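Local coordinates for LysR family transcriptional regulator (Vibrio vulnificus, PDB 5B7H), which is probably a hydrogen-peroxide-responsive DNA-binding transcription factor of the LysR family, OxyR2, represented here by its regulatory domain, at residues 91-96 with 163-168; 151-156 with 178-183. The protein carries 1 engineered substitution. All coordinates share one frame; numbering follows the deposited sequence.

Contact 1 (91-96 with 163-168); sequences KMVISR and TFIPQM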
loop_
_atom_site.group_PDB
_atom_site.type_symbol
_atom_site.label_atom_id
_atom_site.label_comp_id
_atom_site.label_asym_id
_atom_site.label_seq_id
_atom_site.Cartn_x
_atom_site.Cartn_y
_atom_site.Cartn_z
ATOM N N LYS A 91 -1.065 -14.215 -11.518
ATOM C CA LYS A 91 -2.291 -14.311 -12.294
ATOM C C LYS A 91 -2.437 -13.030 -13.094
ATOM O O LYS A 91 -1.727 -12.050 -12.882
ATOM C CB LYS A 91 -3.493 -14.422 -11.363
ATOM C CG LYS A 91 -3.496 -15.707 -10.509
ATOM C CD LYS A 91 -3.751 -16.892 -11.395
ATOM C CE LYS A 91 -4.261 -18.052 -10.550
ATOM N NZ LYS A 91 -3.162 -18.572 -9.764
ATOM N N MET A 92 -3.334 -13.050 -14.062
ATOM C CA MET A 92 -3.756 -11.807 -14.695
ATOM C C MET A 92 -5.147 -11.445 -14.195
ATOM O O MET A 92 -5.919 -12.293 -13.737
ATOM C CB MET A 92 -3.731 -11.949 -16.228
ATOM C CG MET A 92 -2.334 -12.294 -16.729
ATOM S SD MET A 92 -2.178 -12.213 -18.521
ATOM C CE MET A 92 -2.344 -10.423 -18.731
ATOM N N VAL A 93 -5.491 -10.170 -14.293
ATOM C CA VAL A 93 -6.815 -9.734 -13.881
ATOM C C VAL A 93 -7.381 -8.822 -14.960
ATOM O O VAL A 93 -6.653 -8.081 -15.622
ATOM C CB VAL A 93 -6.854 -8.990 -12.513
ATOM C CG1 VAL A 93 -6.660 -9.910 -11.342
ATOM C CG2 VAL A 93 -5.806 -7.848 -12.497
ATOM N N ILE A 94 -8.690 -8.879 -15.134
ATOM C CA ILE A 94 -9.430 -7.963 -15.998
ATOM C C ILE A 94 -10.745 -7.620 -15.306
ATOM O O ILE A 94 -11.224 -8.335 -14.424
ATOM C CB ILE A 94 -9.735 -8.566 -17.390
ATOM C CG1 ILE A 94 -10.672 -9.777 -17.272
ATOM C CG2 ILE A 94 -8.457 -8.949 -18.073
ATOM C CD1 ILE A 94 -11.005 -10.451 -18.646
ATOM N N SER A 95 -11.333 -6.502 -15.691
ATOM C CA SER A 95 -12.650 -6.223 -15.138
ATOM C C SER A 95 -13.703 -7.166 -15.721
ATOM O O SER A 95 -13.637 -7.589 -16.883
ATOM C CB SER A 95 -13.040 -4.777 -15.393
ATOM O OG SER A 95 -13.271 -4.590 -16.769
ATOM N N ARG A 96 -14.697 -7.500 -14.883
ATOM C CA ARG A 96 -15.840 -8.278 -15.356
ATOM C C ARG A 96 -16.455 -7.653 -16.603
ATOM O O ARG A 96 -16.887 -8.373 -17.519
ATOM C CB ARG A 96 -16.869 -8.275 -14.225
ATOM C CG ARG A 96 -18.154 -9.003 -14.510
ATOM C CD ARG A 96 -17.867 -10.472 -14.748
ATOM N NE ARG A 96 -17.746 -11.295 -13.535
ATOM C CZ ARG A 96 -17.854 -12.630 -13.577
ATOM N NH1 ARG A 96 -18.059 -13.225 -14.760
ATOM N NH2 ARG A 96 -17.765 -13.365 -12.470
ATOM N N THR A 163 -3.461 -6.613 -16.152
ATOM C CA THR A 163 -2.125 -6.597 -15.574
ATOM C C THR A 163 -1.893 -7.927 -14.871
ATOM O O THR A 163 -2.784 -8.774 -14.806
ATOM C CB THR A 163 -1.984 -5.433 -14.570
ATOM O OG1 THR A 163 -0.568 -5.221 -14.317
ATOM C CG2 THR A 163 -2.739 -5.725 -13.238
ATOM N N PHE A 164 -0.675 -8.095 -14.370
ATOM C CA PHE A 164 -0.230 -9.257 -13.594
ATOM C C PHE A 164 -0.271 -8.924 -12.118
ATOM O O PHE A 164 0.206 -7.866 -11.701
ATOM C CB PHE A 164 1.206 -9.652 -13.960
ATOM C CG PHE A 164 1.440 -9.817 -15.456
ATOM C CD1 PHE A 164 2.022 -8.804 -16.204
ATOM C CD2 PHE A 164 1.102 -10.995 -16.105
ATOM C CE1 PHE A 164 2.270 -8.983 -17.549
ATOM C CE2 PHE A 164 1.324 -11.172 -17.470
ATOM C CZ PHE A 164 1.896 -10.150 -18.193
ATOM N N ILE A 165 -0.795 -9.866 -11.323
ATOM C CA ILE A 165 -0.975 -9.718 -9.871
ATOM C C ILE A 165 -0.418 -10.942 -9.149
ATOM O O ILE A 165 -0.698 -12.073 -9.566
ATOM C CB ILE A 165 -2.472 -9.582 -9.504
ATOM C CG1 ILE A 165 -3.061 -8.337 -10.176
ATOM C CG2 ILE A 165 -2.637 -9.406 -7.999
ATOM C CD1 ILE A 165 -2.282 -7.067 -9.800
ATOM N N PRO A 166 0.307 -10.782 -8.049
ATOM C CA PRO A 166 0.757 -11.957 -7.302
ATOM C C PRO A 166 -0.377 -12.578 -6.494
ATOM O O PRO A 166 -1.274 -11.895 -5.974
ATOM C CB PRO A 166 1.839 -11.372 -6.374
ATOM C CG PRO A 166 1.438 -9.954 -6.149
ATOM C CD PRO A 166 0.726 -9.504 -7.438
ATOM N N GLN A 167 -0.293 -13.901 -6.392
ATOM C CA GLN A 167 -1.290 -14.681 -5.689
ATOM C C GLN A 167 -1.467 -14.214 -4.266
ATOM O O GLN A 167 -2.603 -14.160 -3.775
ATOM C CB GLN A 167 -0.951 -16.167 -5.722
ATOM C CG GLN A 167 -2.130 -17.024 -5.205
ATOM C CD GLN A 167 -3.360 -16.921 -6.094
ATOM O OE1 GLN A 167 -3.244 -16.995 -7.322
ATOM N NE2 GLN A 167 -4.531 -16.780 -5.485
ATOM N N MET A 168 -0.368 -13.821 -3.587
ATOM C CA MET A 168 -0.576 -13.431 -2.197
ATOM C C MET A 168 -1.476 -12.208 -2.065
ATOM O O MET A 168 -2.154 -12.038 -1.043
ATOM C CB MET A 168 0.752 -13.242 -1.454
ATOM C CG MET A 168 1.617 -12.139 -2.055
ATOM S SD MET A 168 3.077 -11.749 -1.008
ATOM C CE MET A 168 3.996 -13.298 -1.141
#
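The F164 ring lies beside the side chain of M92, which runs next to it in the same direction. The methionine meets the CD2-CE2 side of the ring obliquely: M92 CG is 3.7 Å from F164 CD2, and M92 SD sits 4.8 Å from the ring centroid, 51° off the ring normal, a Met-aromatic contact. M92 and F164 form a non-hydrogen-bonded antiparallel pair, so both side chains rise from the same face of the sheet; Y108 also touches the ring there. The amide of Q167 is the other flat group. Its OE1 accepts a hydrogen bond of 2.9 Å from K91 NZ, with the ammonium tilted 30° out of the carbonyl plane. Bends at chi2 and chi4 curl the lysine over this oxygen, and D171 takes NE2 of the same amide, so both ends of the group are held.

Between these side chains the backbones of 91-93 and 163-165 pair antiparallel. K91 N gives a bond of 2.9 Å to I165 O and I165 N one of 2.8 Å to K91 O, both nearly straight, while V93 N gives a more bent one to T163 O (150° at the hydrogen). On the sheet side carrying K91, V93 CG2 touches both I165 CG1 (3.6 Å) and T163 CG2 (3.8 Å), a layer continued by L152, V153 and V156 of helix 149-157. T163 OG1 turns elsewhere, bonding to F117 O. Strand 163-166 forms the outermost strand within this chain, added antiparallel to 81-95, and passes through the N-cap P166 into helix 167-171, within the periplasmic-binding-protein-like fold of LysR regulatory domains.

Contact 2 (151-156 with 178-183); sequences TLVQMV and QNLVVI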
loop_
_atom_site.group_PDB
_atom_site.type_symbol
_atom_site.label_atom_id
_atom_site.label_comp_id
_atom_site.label_asym_id
_atom_site.label_seq_id
_atom_site.Cartn_x
_atom_site.Cartn_y
_atom_site.Cartn_z
ATOM N N THR A 151 -3.206 1.059 -7.017
ATOM C CA THR A 151 -3.715 1.946 -8.076
ATOM C C THR A 151 -3.648 1.271 -9.444
ATOM O O THR A 151 -4.499 1.529 -10.310
ATOM C CB THR A 151 -3.037 3.318 -8.069
ATOM O OG1 THR A 151 -1.616 3.161 -8.207
ATOM C CG2 THR A 151 -3.381 4.121 -6.812
ATOM N N LEU A 152 -2.692 0.364 -9.631
ATOM C CA LEU A 152 -2.681 -0.458 -10.832
ATOM C C LEU A 152 -3.967 -1.269 -10.950
ATOM O O LEU A 152 -4.628 -1.292 -12.015
ATOM C CB LEU A 152 -1.467 -1.382 -10.770
ATOM C CG LEU A 152 -1.278 -2.421 -11.872
ATOM C CD1 LEU A 152 -1.225 -1.756 -13.223
ATOM C CD2 LEU A 152 0.022 -3.206 -11.548
ATOM N N VAL A 153 -4.341 -1.960 -9.872
ATOM C CA VAL A 153 -5.544 -2.779 -9.905
ATOM C C VAL A 153 -6.785 -1.912 -10.089
ATOM O O VAL A 153 -7.734 -2.302 -10.801
ATOM C CB VAL A 153 -5.601 -3.588 -8.603
ATOM C CG1 VAL A 153 -7.031 -4.179 -8.424
ATOM C CG2 VAL A 153 -4.499 -4.679 -8.659
ATOM N N GLN A 154 -6.798 -0.710 -9.495
ATOM C CA GLN A 154 -7.938 0.184 -9.689
ATOM C C GLN A 154 -8.077 0.609 -11.150
ATOM O O GLN A 154 -9.197 0.719 -11.652
ATOM C CB GLN A 154 -7.828 1.418 -8.796
ATOM C CG GLN A 154 -8.028 1.076 -7.304
ATOM C CD GLN A 154 -7.312 2.021 -6.354
ATOM O OE1 GLN A 154 -6.572 2.929 -6.785
ATOM N NE2 GLN A 154 -7.456 1.756 -5.069
ATOM N N MET A 155 -6.972 0.862 -11.851
ATOM C CA MET A 155 -7.089 1.176 -13.283
ATOM C C MET A 155 -7.649 -0.004 -14.071
ATOM O O MET A 155 -8.475 0.182 -14.978
ATOM C CB MET A 155 -5.757 1.612 -13.888
ATOM C CG MET A 155 -5.330 2.984 -13.389
ATOM S SD MET A 155 -3.873 3.635 -14.205
ATOM C CE MET A 155 -2.571 2.643 -13.470
ATOM N N VAL A 156 -7.242 -1.231 -13.722
ATOM C CA VAL A 156 -7.832 -2.400 -14.373
ATOM C C VAL A 156 -9.312 -2.469 -14.037
ATOM O O VAL A 156 -10.149 -2.762 -14.904
ATOM C CB VAL A 156 -7.056 -3.665 -13.950
ATOM C CG1 VAL A 156 -7.787 -4.940 -14.454
ATOM C CG2 VAL A 156 -5.629 -3.626 -14.536
ATOM N N GLN A 178 -14.131 -5.070 -6.302
ATOM C CA GLN A 178 -13.724 -4.338 -7.506
ATOM C C GLN A 178 -14.205 -4.975 -8.786
ATOM O O GLN A 178 -13.862 -4.493 -9.864
ATOM C CB GLN A 178 -12.194 -4.166 -7.541
ATOM C CG GLN A 178 -11.708 -3.462 -6.258
ATOM C CD GLN A 178 -10.396 -2.754 -6.485
ATOM O OE1 GLN A 178 -10.368 -1.766 -7.199
ATOM N NE2 GLN A 178 -9.302 -3.274 -5.900
ATOM N N ASN A 179 -14.999 -6.048 -8.687
ATOM C CA ASN A 179 -15.654 -6.703 -9.829
ATOM C C ASN A 179 -14.654 -7.159 -10.901
ATOM O O ASN A 179 -14.880 -6.947 -12.093
ATOM C CB ASN A 179 -16.749 -5.793 -10.410
ATOM C CG ASN A 179 -17.835 -6.566 -11.083
ATOM O OD1 ASN A 179 -17.859 -7.788 -11.003
ATOM N ND2 ASN A 179 -18.725 -5.879 -11.772
ATOM N N LEU A 180 -13.574 -7.840 -10.479
ATOM C CA LEU A 180 -12.506 -8.312 -11.353
ATOM C C LEU A 180 -12.615 -9.818 -11.552
ATOM O O LEU A 180 -13.279 -10.542 -10.787
ATOM C CB LEU A 180 -11.130 -8.004 -10.753
ATOM C CG LEU A 180 -10.953 -6.489 -10.550
ATOM C CD1 LEU A 180 -9.755 -6.225 -9.689
ATOM C CD2 LEU A 180 -10.807 -5.831 -11.897
ATOM N N VAL A 181 -12.003 -10.280 -12.641
ATOM C CA VAL A 181 -11.928 -11.698 -12.994
ATOM C C VAL A 181 -10.463 -12.086 -13.000
ATOM O O VAL A 181 -9.634 -11.368 -13.572
ATOM C CB VAL A 181 -12.542 -11.956 -14.378
ATOM C CG1 VAL A 181 -12.379 -13.433 -14.735
ATOM C CG2 VAL A 181 -14.044 -11.585 -14.334
ATOM N N VAL A 182 -10.145 -13.215 -12.371
ATOM C CA VAL A 182 -8.785 -13.734 -12.285
ATOM C C VAL A 182 -8.596 -14.786 -13.370
ATOM O O VAL A 182 -9.387 -15.734 -13.480
ATOM C CB VAL A 182 -8.540 -14.336 -10.893
ATOM C CG1 VAL A 182 -7.166 -14.969 -10.825
ATOM C CG2 VAL A 182 -8.673 -13.230 -9.856
ATOM N N ILE A 183 -7.520 -14.626 -14.139
ATOM C CA ILE A 183 -7.188 -15.451 -15.290
ATOM C C ILE A 183 -5.767 -15.983 -15.115
ATOM O O ILE A 183 -4.954 -15.417 -14.384
ATOM C CB ILE A 183 -7.315 -14.631 -16.603
ATOM C CG1 ILE A 183 -8.697 -13.975 -16.689
ATOM C CG2 ILE A 183 -7.126 -15.509 -17.814
ATOM C CD1 ILE A 183 -9.819 -14.991 -16.694
#
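Apolar contact is carried by L180, whose two methyls are divided between successive turns of helix 149-157. CD1 packs on V153 CG1 at 3.6 Å, and CD2 meets V156 CG1 more loosely, at 4.1 Å. In both valines CG1 stands opposite the backbone N (chi1 165° and 172°), and these are the branches that reach the leucine. L180 approaches V153 obliquely but V156 at about a right angle.

The amide of Q178 touches carbon atoms of the helix, and no hydrogen bond joins the two segments. The Q178 chain, extended beyond CG, crosses V153 at about a right angle and brings NE2 to 3.5 Å from V153 CG1. Its OE1 lies 3.7 Å from Q154 CG, with the two amide planes turned 60° apart. The amides find partners elsewhere: Q178 NE2 bonds to L174 O in the loop before it, whereas Q154 NE2 reaches A27 O of the second subunit.

T151, Q154 and M155 of the helix, together with Q178, face the second subunit, whose E51, L31 and L47 pack on the three helix residues in that order and whose C32 packs on Q178.

Here a helix packs against the start of a sheet strand and the loop leading into it, as in the alpha/beta layering of the periplasmic-binding-protein-like fold, with the neighbouring flank of the helix serving the dimer interface of this LysR-family regulatory domain.

In the fold
From the N terminus, strand 81-95 supplies the first partner at 91-96, helix 149-157 follows with 151-156, then 163-168 returns to the first strand and closes contact 1 across 66 residues. The chain runs on through helix 167-171 to 178-183, closing contact 2 over a shorter loop of 21 residues. Since the segments alternate, the two closures cross. Their centres are about 7 Å apart, and they meet directly: strands 81-95 and 180-198 are sheet neighbours, probably hydrogen-bonded through I94 O and V181 N, and I165 packs on V153. Together they fasten helix 149-157 to three adjoining strands of the sheet.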